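Local coordinates for hypothetical protein AF_1782 (Archaeoglobus fulgidus DSM 4304, PDB 2OO2) that is of unknown function but belongs to the DUF357 family and folds as a small three-helix bundle that pairs with a second copy, at residues 16-21 with 56-61; 10-15 with 44-49; 20-25 with 30-35. All coordinates share one frame; numbering follows the deposited sequence.

Contact 1 (16-21 with 56-61)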
loop_
_atom_site.group_PDB
_atom_site.type_symbol
_atom_site.label_atom_id
_atom_site.label_comp_id
_atom_site.label_asym_id
_atom_site.label_seq_id
_atom_site.Cartn_x
_atom_site.Cartn_y
_atom_site.Cartn_z
ATOM N N GLU A 16 -5.540 2.241 -13.892
ATOM C CA GLU A 16 -5.852 3.233 -14.909
ATOM C C GLU A 16 -5.825 4.679 -14.310
ATOM O O GLU A 16 -5.406 5.597 -14.981
ATOM C CB GLU A 16 -7.180 2.955 -15.514
ATOM C CG GLU A 16 -7.224 1.584 -16.148
ATOM C CD GLU A 16 -8.672 1.189 -16.566
ATOM O OE1 GLU A 16 -9.672 1.867 -16.168
ATOM O OE2 GLU A 16 -8.777 0.180 -17.302
ATOM N N ARG A 17 -6.204 4.841 -13.057
ATOM C CA ARG A 17 -6.235 6.160 -12.430
ATOM C C ARG A 17 -4.781 6.631 -12.261
ATOM O O ARG A 17 -4.487 7.784 -12.593
ATOM C CB ARG A 17 -6.989 6.126 -11.085
ATOM C CG ARG A 17 -8.564 6.080 -11.253
ATOM C CD ARG A 17 -9.198 5.721 -9.961
ATOM N NE ARG A 17 -10.665 5.625 -10.105
ATOM C CZ ARG A 17 -11.466 5.376 -9.069
ATOM N NH1 ARG A 17 -10.959 5.187 -7.853
ATOM N NH2 ARG A 17 -12.769 5.280 -9.255
ATOM N N ILE A 18 -3.880 5.760 -11.795
ATOM C CA ILE A 18 -2.506 6.235 -11.435
ATOM C C ILE A 18 -1.646 6.512 -12.678
ATOM O O ILE A 18 -0.766 7.412 -12.705
ATOM C CB ILE A 18 -1.840 5.255 -10.433
ATOM C CG1 ILE A 18 -0.725 5.977 -9.682
ATOM C CG2 ILE A 18 -1.364 3.900 -11.090
ATOM C CD1 ILE A 18 -0.096 5.118 -8.518
ATOM N N GLU A 19 -1.905 5.746 -13.735
ATOM C CA GLU A 19 -1.221 5.936 -15.039
ATOM C C GLU A 19 -1.496 7.348 -15.544
ATOM O O GLU A 19 -0.635 7.986 -16.128
ATOM C CB GLU A 19 -1.655 4.815 -16.039
ATOM C CG GLU A 19 -0.911 3.531 -15.752
ATOM C CD GLU A 19 -1.425 2.304 -16.558
ATOM O OE1 GLU A 19 -2.543 2.386 -17.097
ATOM O OE2 GLU A 19 -0.673 1.310 -16.667
ATOM N N GLU A 20 -2.675 7.866 -15.270
ATOM C CA GLU A 20 -2.962 9.302 -15.529
ATOM C C GLU A 20 -2.376 10.206 -14.446
ATOM O O GLU A 20 -1.836 11.256 -14.750
ATOM C CB GLU A 20 -4.452 9.575 -15.647
ATOM C CG GLU A 20 -5.057 8.956 -16.861
ATOM C CD GLU A 20 -4.343 9.371 -18.155
ATOM O OE1 GLU A 20 -3.983 10.586 -18.338
ATOM O OE2 GLU A 20 -4.139 8.460 -18.988
ATOM N N ARG A 21 -2.503 9.803 -13.193
ATOM C CA ARG A 21 -2.192 10.662 -12.071
ATOM C C ARG A 21 -0.701 10.998 -12.054
ATOM O O ARG A 21 -0.314 12.147 -11.715
ATOM C CB ARG A 21 -2.582 9.970 -10.766
ATOM C CG ARG A 21 -2.588 10.852 -9.517
ATOM C CD ARG A 21 -3.725 11.873 -9.567
ATOM N NE ARG A 21 -3.880 12.493 -8.285
ATOM C CZ ARG A 21 -3.447 13.733 -8.034
ATOM N NH1 ARG A 21 -3.618 14.246 -6.822
ATOM N NH2 ARG A 21 -2.925 14.466 -9.006
ATOM N N GLU A 56 -1.258 -5.657 -4.800
ATOM C CA GLU A 56 -0.281 -5.243 -3.811
ATOM C C GLU A 56 0.576 -4.129 -4.436
ATOM O O GLU A 56 0.860 -3.056 -3.759
ATOM C CB GLU A 56 0.585 -6.437 -3.486
ATOM C CG GLU A 56 1.514 -6.209 -2.271
ATOM C CD GLU A 56 2.495 -7.341 -2.009
ATOM O OE1 GLU A 56 2.965 -8.036 -2.911
ATOM O OE2 GLU A 56 2.814 -7.532 -0.857
ATOM N N CYS A 57 1.037 -4.311 -5.672
ATOM C CA CYS A 57 1.954 -3.221 -6.302
ATOM C C CYS A 57 1.202 -1.929 -6.583
ATOM O O CYS A 57 1.823 -0.752 -6.319
ATOM C CB CYS A 57 2.741 -3.759 -7.541
ATOM S SG CYS A 57 3.860 -5.049 -7.198
ATOM N N VAL A 58 -0.071 -1.937 -7.018
ATOM C CA VAL A 58 -0.872 -0.725 -7.266
ATOM C C VAL A 58 -1.060 0.125 -5.959
ATOM O O VAL A 58 -0.852 1.407 -5.968
ATOM C CB VAL A 58 -2.174 -0.940 -8.100
ATOM C CG1 VAL A 58 -3.341 -1.319 -7.223
ATOM C CG2 VAL A 58 -2.493 0.404 -8.869
ATOM N N VAL A 59 -1.229 -0.573 -4.823
ATOM C CA VAL A 59 -1.460 0.085 -3.527
ATOM C C VAL A 59 -0.111 0.702 -3.180
ATOM O O VAL A 59 -0.125 1.899 -2.783
ATOM C CB VAL A 59 -1.794 -0.852 -2.463
ATOM C CG1 VAL A 59 -2.034 -0.180 -1.197
ATOM C CG2 VAL A 59 -3.226 -1.493 -2.837
ATOM N N TRP A 60 0.983 -0.068 -3.265
ATOM C CA TRP A 60 2.340 0.586 -2.981
ATOM C C TRP A 60 2.529 1.773 -3.886
ATOM O O TRP A 60 3.096 2.844 -3.390
ATOM C CB TRP A 60 3.520 -0.402 -3.147
ATOM C CG TRP A 60 3.767 -1.207 -1.880
ATOM C CD1 TRP A 60 3.298 -2.490 -1.600
ATOM C CD2 TRP A 60 4.436 -0.778 -0.706
ATOM N NE1 TRP A 60 3.727 -2.933 -0.408
ATOM C CE2 TRP A 60 4.416 -1.870 0.209
ATOM C CE3 TRP A 60 5.066 0.442 -0.330
ATOM C CZ2 TRP A 60 4.933 -1.799 1.477
ATOM C CZ3 TRP A 60 5.649 0.490 0.919
ATOM C CH2 TRP A 60 5.592 -0.599 1.826
ATOM N N ALA A 61 2.243 1.632 -5.193
ATOM C CA ALA A 61 2.408 2.831 -6.101
ATOM C C ALA A 61 1.624 4.070 -5.598
ATOM O O ALA A 61 2.218 5.220 -5.441
ATOM C CB ALA A 61 2.075 2.502 -7.570
#
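In the core of the three-helix bundle, Ile18 of helix 3-21 meets Ala61 and Val58 of helix 51-70, the first and third helices, which run in broadly the same direction here. All three residues are buried, and the contact is wholly apolar: no hydrogen bond crosses it. Ile18 alone makes the contact from segment 16-21, and it uses both of its branches. Its longer arm is extended, with CG1 anti to the backbone N (chi1 -159°) and CD1 continuing the line, and this straight reach brings the terminal methyl onto the small side chain of Ala61. CD1 lies 3.5 Å from Ala61 CB and equally close to Ala61 C, so it rests on the backbone of the third helix as well as on its methyl. The close approach is consistent with the small size of alanine, the CA atoms of Ile18 and Ala61 being 8.0 Å apart. Ile39 of helix 29-47 and Trp62 of helix 51-70 also pack on Ile18, while Tyr38 touches Ala61, so the middle helix borders the same spot. On another side of helix 51-70, Val59 packs on Trp60 of the second subunit. The shorter branch of Ile18 faces Val58, one turn earlier on helix 51-70, in a looser methyl-to-methyl contact, Ile18 CG2 standing 4.3 Å from Val58 CG2.

Contact 2 (10-15 with 44-49)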
loop_
_atom_site.group_PDB
_atom_site.type_symbol
_atom_site.label_atom_id
_atom_site.label_comp_id
_atom_site.label_asym_id
_atom_site.label_seq_id
_atom_site.Cartn_x
_atom_site.Cartn_y
_atom_site.Cartn_z
ATOM N N GLU A 10 -10.694 -3.874 -9.124
ATOM C CA GLU A 10 -10.042 -2.825 -8.256
ATOM C C GLU A 10 -8.637 -2.491 -8.743
ATOM O O GLU A 10 -8.151 -1.333 -8.607
ATOM C CB GLU A 10 -9.958 -3.301 -6.801
ATOM C CG GLU A 10 -11.239 -3.230 -5.966
ATOM C CD GLU A 10 -11.704 -1.788 -5.741
ATOM O OE1 GLU A 10 -11.019 -0.989 -5.003
ATOM O OE2 GLU A 10 -12.751 -1.457 -6.336
ATOM N N THR A 11 -7.904 -3.527 -9.156
ATOM C CA THR A 11 -6.530 -3.332 -9.674
ATOM C C THR A 11 -6.535 -2.497 -10.933
ATOM O O THR A 11 -5.781 -1.473 -11.075
ATOM C CB THR A 11 -5.761 -4.703 -9.893
ATOM O OG1 THR A 11 -5.770 -5.421 -8.656
ATOM C CG2 THR A 11 -4.298 -4.405 -10.357
ATOM N N LEU A 12 -7.371 -2.904 -11.892
ATOM C CA LEU A 12 -7.505 -2.109 -13.129
ATOM C C LEU A 12 -7.939 -0.659 -12.891
ATOM O O LEU A 12 -7.459 0.241 -13.593
ATOM C CB LEU A 12 -8.551 -2.766 -14.042
ATOM C CG LEU A 12 -7.971 -3.878 -14.873
ATOM C CD1 LEU A 12 -9.193 -4.796 -15.444
ATOM C CD2 LEU A 12 -7.162 -3.326 -15.999
ATOM N N LYS A 13 -8.830 -0.446 -11.926
ATOM C CA LYS A 13 -9.496 0.817 -11.702
ATOM C C LYS A 13 -8.358 1.750 -11.200
ATOM O O LYS A 13 -8.123 2.826 -11.737
ATOM C CB LYS A 13 -10.464 0.659 -10.545
ATOM C CG LYS A 13 -11.167 1.949 -10.083
ATOM C CD LYS A 13 -11.750 1.870 -8.695
ATOM C CE LYS A 13 -12.950 0.919 -8.661
ATOM N NZ LYS A 13 -13.654 0.751 -7.305
ATOM N N TRP A 14 -7.622 1.234 -10.253
ATOM C CA TRP A 14 -6.596 2.075 -9.552
ATOM C C TRP A 14 -5.357 2.239 -10.405
ATOM O O TRP A 14 -4.539 3.249 -10.279
ATOM C CB TRP A 14 -6.352 1.392 -8.250
ATOM C CG TRP A 14 -7.417 1.708 -7.260
ATOM C CD1 TRP A 14 -8.248 0.832 -6.630
ATOM C CD2 TRP A 14 -7.752 3.003 -6.764
ATOM N NE1 TRP A 14 -9.104 1.492 -5.793
ATOM C CE2 TRP A 14 -8.783 2.839 -5.834
ATOM C CE3 TRP A 14 -7.251 4.315 -7.024
ATOM C CZ2 TRP A 14 -9.373 3.921 -5.183
ATOM C CZ3 TRP A 14 -7.829 5.385 -6.371
ATOM C CH2 TRP A 14 -8.863 5.200 -5.455
ATOM N N LEU A 15 -5.118 1.259 -11.243
ATOM C CA LEU A 15 -4.049 1.306 -12.186
ATOM C C LEU A 15 -4.341 2.266 -13.319
ATOM O O LEU A 15 -3.498 3.063 -13.665
ATOM C CB LEU A 15 -3.683 -0.079 -12.693
ATOM C CG LEU A 15 -2.481 -0.399 -13.522
ATOM C CD1 LEU A 15 -1.146 -0.075 -12.873
ATOM C CD2 LEU A 15 -2.535 -1.916 -13.726
ATOM N N TYR A 44 2.636 -5.739 -14.943
ATOM C CA TYR A 44 3.239 -7.052 -15.288
ATOM C C TYR A 44 2.530 -8.214 -14.614
ATOM O O TYR A 44 2.143 -9.194 -15.320
ATOM C CB TYR A 44 4.702 -7.109 -14.914
ATOM C CG TYR A 44 5.350 -8.486 -15.090
ATOM C CD1 TYR A 44 5.489 -9.100 -16.399
ATOM C CD2 TYR A 44 5.813 -9.178 -13.995
ATOM C CE1 TYR A 44 6.138 -10.361 -16.524
ATOM C CE2 TYR A 44 6.449 -10.450 -14.112
ATOM C CZ TYR A 44 6.528 -11.032 -15.405
ATOM O OH TYR A 44 7.177 -12.199 -15.471
ATOM N N PHE A 45 2.370 -8.147 -13.287
ATOM C CA PHE A 45 1.576 -9.167 -12.595
ATOM C C PHE A 45 0.118 -9.241 -13.011
ATOM O O PHE A 45 -0.464 -10.379 -13.054
ATOM C CB PHE A 45 1.705 -9.029 -11.058
ATOM C CG PHE A 45 3.148 -9.180 -10.552
ATOM C CD1 PHE A 45 3.875 -10.346 -10.791
ATOM C CD2 PHE A 45 3.778 -8.131 -9.861
ATOM C CE1 PHE A 45 5.188 -10.514 -10.401
ATOM C CE2 PHE A 45 5.125 -8.300 -9.442
ATOM C CZ PHE A 45 5.829 -9.459 -9.695
ATOM N N LEU A 46 -0.503 -8.096 -13.295
ATOM C CA LEU A 46 -1.890 -8.113 -13.729
ATOM C C LEU A 46 -1.989 -8.934 -15.015
ATOM O O LEU A 46 -2.823 -9.820 -15.119
ATOM C CB LEU A 46 -2.444 -6.718 -13.933
ATOM C CG LEU A 46 -3.927 -6.748 -14.388
ATOM C CD1 LEU A 46 -4.960 -7.384 -13.317
ATOM C CD2 LEU A 46 -4.367 -5.367 -14.812
ATOM N N GLU A 47 -1.095 -8.664 -15.960
ATOM C CA GLU A 47 -1.156 -9.350 -17.235
ATOM C C GLU A 47 -1.001 -10.867 -17.156
ATOM O O GLU A 47 -1.750 -11.578 -17.828
ATOM C CB GLU A 47 -0.216 -8.741 -18.265
ATOM C CG GLU A 47 -0.691 -9.137 -19.675
ATOM C CD GLU A 47 -1.033 -7.944 -20.523
ATOM O OE1 GLU A 47 -2.144 -7.956 -21.113
ATOM O OE2 GLU A 47 -0.189 -6.999 -20.610
ATOM N N LYS A 48 -0.079 -11.363 -16.331
ATOM C CA LYS A 48 0.124 -12.818 -16.192
ATOM C C LYS A 48 -0.814 -13.458 -15.167
ATOM O O LYS A 48 -0.664 -14.652 -14.860
ATOM C CB LYS A 48 1.566 -13.147 -15.832
ATOM C CG LYS A 48 1.989 -12.638 -14.469
ATOM C CD LYS A 48 3.486 -12.774 -14.186
ATOM C CE LYS A 48 3.983 -14.209 -14.322
ATOM N NZ LYS A 48 3.835 -15.079 -13.122
ATOM N N GLY A 49 -1.725 -12.672 -14.591
ATOM C CA GLY A 49 -2.718 -13.220 -13.644
ATOM C C GLY A 49 -2.237 -13.410 -12.221
ATOM O O GLY A 49 -2.799 -14.185 -11.480
#
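Leu46 is the residue by which segment 44-49 meets Thr11, Leu12 and Leu15, and the two aromatic residues before it turn elsewhere. Tyr44 is exposed; the aliphatic chain of Lys48 lies over one face of its ring, with Lys48 CD near the rim. Phe45 has Tyr44 CD2 above one face, again off-centre. Leu46 then points at helix 3-21. Its CG is anti to the backbone N (chi1 -180°), which carries both methyls outward to the other helix. CD2 does most of the work: it lies 3.7 Å from Leu12 CD2, the two side chains crossing at about a right angle, and 4.1 Å from Leu15 CD2, where the chains slide past each other in opposite directions. The other methyl, Leu46 CD1, comes no closer than 4.3 Å to Thr11 CG2. The threonine thus presents its methyl to the leucine, while Thr11 OG1 is bonded to the backbone oxygen of Leu7. Here, toward one end of the three-helix bundle, the first and second helices lie against each other through aliphatic side chains, Leu46 set among Thr11, Leu12 and Leu15, with Leu12 at the exposed margin and Leu51 of the third helix also touching Leu46. Past Glu47 and Lys48 the helix ends in a Schellman motif at Gly49, whose positive phi (82°) suits glycine and whose N is bonded to Leu46 O at 3.1 Å. On the facing helix, away from Leu46, Glu10 OE2 takes a salt bridge from Lys13 NZ (2.6 Å) on its syn side, and Glu10 OE1 accepts a bond from Trp14 NE1 (3.2 Å) from above the carboxylate plane. Arg53 of the second subunit forms a further salt bridge to Glu10 OE1.

Contact 3 (20-25 with 30-35)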
loop_
_atom_site.group_PDB
_atom_site.type_symbol
_atom_site.label_atom_id
_atom_site.label_comp_id
_atom_site.label_asym_id
_atom_site.label_seq_id
_atom_site.Cartn_x
_atom_site.Cartn_y
_atom_site.Cartn_z
ATOM N N GLU A 20 -2.675 7.866 -15.270
ATOM C CA GLU A 20 -2.962 9.302 -15.529
ATOM C C GLU A 20 -2.376 10.206 -14.446
ATOM O O GLU A 20 -1.836 11.256 -14.750
ATOM C CB GLU A 20 -4.452 9.575 -15.647
ATOM C CG GLU A 20 -5.057 8.956 -16.861
ATOM C CD GLU A 20 -4.343 9.371 -18.155
ATOM O OE1 GLU A 20 -3.983 10.586 -18.338
ATOM O OE2 GLU A 20 -4.139 8.460 -18.988
ATOM N N ARG A 21 -2.503 9.803 -13.193
ATOM C CA ARG A 21 -2.192 10.662 -12.071
ATOM C C ARG A 21 -0.701 10.998 -12.054
ATOM O O ARG A 21 -0.314 12.147 -11.715
ATOM C CB ARG A 21 -2.582 9.970 -10.766
ATOM C CG ARG A 21 -2.588 10.852 -9.517
ATOM C CD ARG A 21 -3.725 11.873 -9.567
ATOM N NE ARG A 21 -3.880 12.493 -8.285
ATOM C CZ ARG A 21 -3.447 13.733 -8.034
ATOM N NH1 ARG A 21 -3.618 14.246 -6.822
ATOM N NH2 ARG A 21 -2.925 14.466 -9.006
ATOM N N VAL A 22 0.121 9.997 -12.392
ATOM C CA VAL A 22 1.606 10.141 -12.296
ATOM C C VAL A 22 2.081 11.279 -13.204
ATOM O O VAL A 22 3.076 11.995 -12.930
ATOM C CB VAL A 22 2.272 8.754 -12.565
ATOM C CG1 VAL A 22 2.313 8.414 -14.039
ATOM C CG2 VAL A 22 3.663 8.670 -11.905
ATOM N N LYS A 23 1.297 11.489 -14.262
ATOM C CA LYS A 23 1.562 12.504 -15.271
ATOM C C LYS A 23 1.279 13.927 -14.796
ATOM O O LYS A 23 1.744 14.886 -15.393
ATOM C CB LYS A 23 0.824 12.183 -16.587
ATOM C CG LYS A 23 1.567 11.114 -17.420
ATOM C CD LYS A 23 1.443 11.402 -18.927
ATOM C CE LYS A 23 2.097 10.330 -19.843
ATOM N NZ LYS A 23 2.094 10.780 -21.342
ATOM N N GLU A 24 0.529 14.048 -13.711
ATOM C CA GLU A 24 0.101 15.337 -13.174
ATOM C C GLU A 24 0.970 15.854 -12.042
ATOM O O GLU A 24 0.755 16.956 -11.560
ATOM C CB GLU A 24 -1.362 15.250 -12.681
ATOM C CG GLU A 24 -2.337 14.873 -13.785
ATOM C CD GLU A 24 -3.656 14.408 -13.254
ATOM O OE1 GLU A 24 -3.902 14.549 -12.032
ATOM O OE2 GLU A 24 -4.455 13.896 -14.075
ATOM N N ILE A 25 1.938 15.059 -11.601
ATOM C CA ILE A 25 2.693 15.411 -10.405
ATOM C C ILE A 25 4.206 15.444 -10.698
ATOM O O ILE A 25 4.696 14.806 -11.634
ATOM C CB ILE A 25 2.390 14.426 -9.271
ATOM C CG1 ILE A 25 2.858 13.036 -9.651
ATOM C CG2 ILE A 25 0.876 14.387 -8.962
ATOM C CD1 ILE A 25 3.293 12.264 -8.480
ATOM N N GLY A 30 13.533 9.793 -6.548
ATOM C CA GLY A 30 13.411 8.484 -5.904
ATOM C C GLY A 30 11.953 8.071 -5.699
ATOM O O GLY A 30 11.573 6.914 -6.017
ATOM N N PHE A 31 11.156 8.992 -5.141
ATOM C CA PHE A 31 9.694 8.855 -5.032
ATOM C C PHE A 31 9.100 8.558 -6.379
ATOM O O PHE A 31 8.379 7.566 -6.535
ATOM C CB PHE A 31 9.053 10.101 -4.451
ATOM C CG PHE A 31 8.993 10.096 -2.959
ATOM C CD1 PHE A 31 7.805 9.803 -2.307
ATOM C CD2 PHE A 31 10.136 10.409 -2.198
ATOM C CE1 PHE A 31 7.720 9.785 -0.942
ATOM C CE2 PHE A 31 10.074 10.396 -0.796
ATOM C CZ PHE A 31 8.837 10.082 -0.167
ATOM N N MET A 32 9.456 9.379 -7.368
ATOM C CA MET A 32 8.952 9.173 -8.740
ATOM C C MET A 32 9.415 7.839 -9.325
ATOM O O MET A 32 8.619 7.172 -10.015
ATOM C CB MET A 32 9.293 10.313 -9.694
ATOM C CG MET A 32 8.575 11.643 -9.382
ATOM S SD MET A 32 6.765 11.654 -9.549
ATOM C CE MET A 32 6.565 11.811 -11.283
ATOM N N ARG A 33 10.648 7.421 -9.031
ATOM C CA ARG A 33 11.123 6.138 -9.580
ATOM C C ARG A 33 10.392 4.946 -8.937
ATOM O O ARG A 33 10.011 3.991 -9.669
ATOM C CB ARG A 33 12.657 5.955 -9.481
ATOM C CG ARG A 33 13.532 7.073 -10.209
ATOM C CD ARG A 33 13.515 7.087 -11.754
ATOM N NE ARG A 33 14.065 8.357 -12.297
ATOM C CZ ARG A 33 13.345 9.373 -12.793
ATOM N NH1 ARG A 33 12.009 9.325 -12.844
ATOM N NH2 ARG A 33 13.968 10.456 -13.244
ATOM N N ASN A 34 10.171 5.014 -7.609
ATOM C CA ASN A 34 9.365 4.015 -6.881
ATOM C C ASN A 34 7.968 3.851 -7.449
ATOM O O ASN A 34 7.456 2.655 -7.711
ATOM C CB ASN A 34 9.332 4.359 -5.379
ATOM C CG ASN A 34 10.694 4.140 -4.699
ATOM O OD1 ASN A 34 11.621 3.648 -5.316
ATOM N ND2 ASN A 34 10.815 4.537 -3.455
ATOM N N ILE A 35 7.320 4.985 -7.653
ATOM C CA ILE A 35 5.987 5.039 -8.305
ATOM C C ILE A 35 5.903 4.232 -9.655
ATOM O O ILE A 35 5.073 3.263 -9.802
ATOM C CB ILE A 35 5.345 6.482 -8.386
ATOM C CG1 ILE A 35 5.228 7.094 -6.973
ATOM C CG2 ILE A 35 3.916 6.395 -9.019
ATOM C CD1 ILE A 35 4.956 8.642 -6.957
#
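The flat groups stand off the contact in which Val22 and Ile25 meet Met32 and Ile35. The guanidinium of Arg21 and the carboxylate of Glu24 form a salt bridge within segment 20-25: Arg21 NH2 lies 3.2 Å from Glu24 OE1, approaching on the anti side of the carboxylate, with the oxygen tilted 32° from the guanidinium plane. The bond is bent, its N-H...O angle 135°, and Arg21 has a second acid partner in Glu76, reached through NH1. On the other segment, the ring of Phe31 meets Trp64 of helix 51-70 edge-to-face. The side chains that do touch across the contact are apolar. Val22 CG2 lies 3.7 Å from Ile35 CG2, as the two side chains slide past each other in opposite directions. This is the hairpin end of the three-helix bundle, where the chain leaves the first helix, passes through strand 25-27 and returns along the second; Leu74 of the paired strand 74-76 touches Ile25, Met32 and Ile35. Met32 leaves its backbone neither toward nor away from segment 20-25, but the bends at chi2 (-65°) and chi3 swing SD and CE across to Ile25 and to the backbone of Val22. Met32 SD lies 3.7 Å from Ile25 CD1, while Met32 CE is 3.5 Å from Ile25 O and 3.9 Å from Val22 O. The methyl is thus lodged beside two carbonyl oxygens. With an alanine here in place of Met32, the sulfur and methyl are absent, and Ile25 CD1 would probably lose its closest neighbour in segment 30-35, with a gap opening beside the two carbonyls. Ile35 reaches Ile25 by its longer arm, Ile35 CD1 lying 4.3 Å from Ile25 CD1.

How the contacts relate
From the N terminus, helix 3-21 supplies the first segment of contact 2, then that of contact 1, and its end begins contact 3. Contact 3 closes the shortest loop, the turn holding strand 25-27, and is nested inside the longer loop closed by contact 2 between the first and second helices. The centres of these two contacts lie about 17 Å apart, on opposite sides of the chain's centre. Contact 1 skips the second helix to join the first to the third; its loop crosses that of contact 2, and its first segment overlaps that of contact 3 at Glu20 and Arg21. It touches both neighbours, through Val58 against Leu15 and Ile18 against Ile35, so it bridges the other two, which do not touch each other.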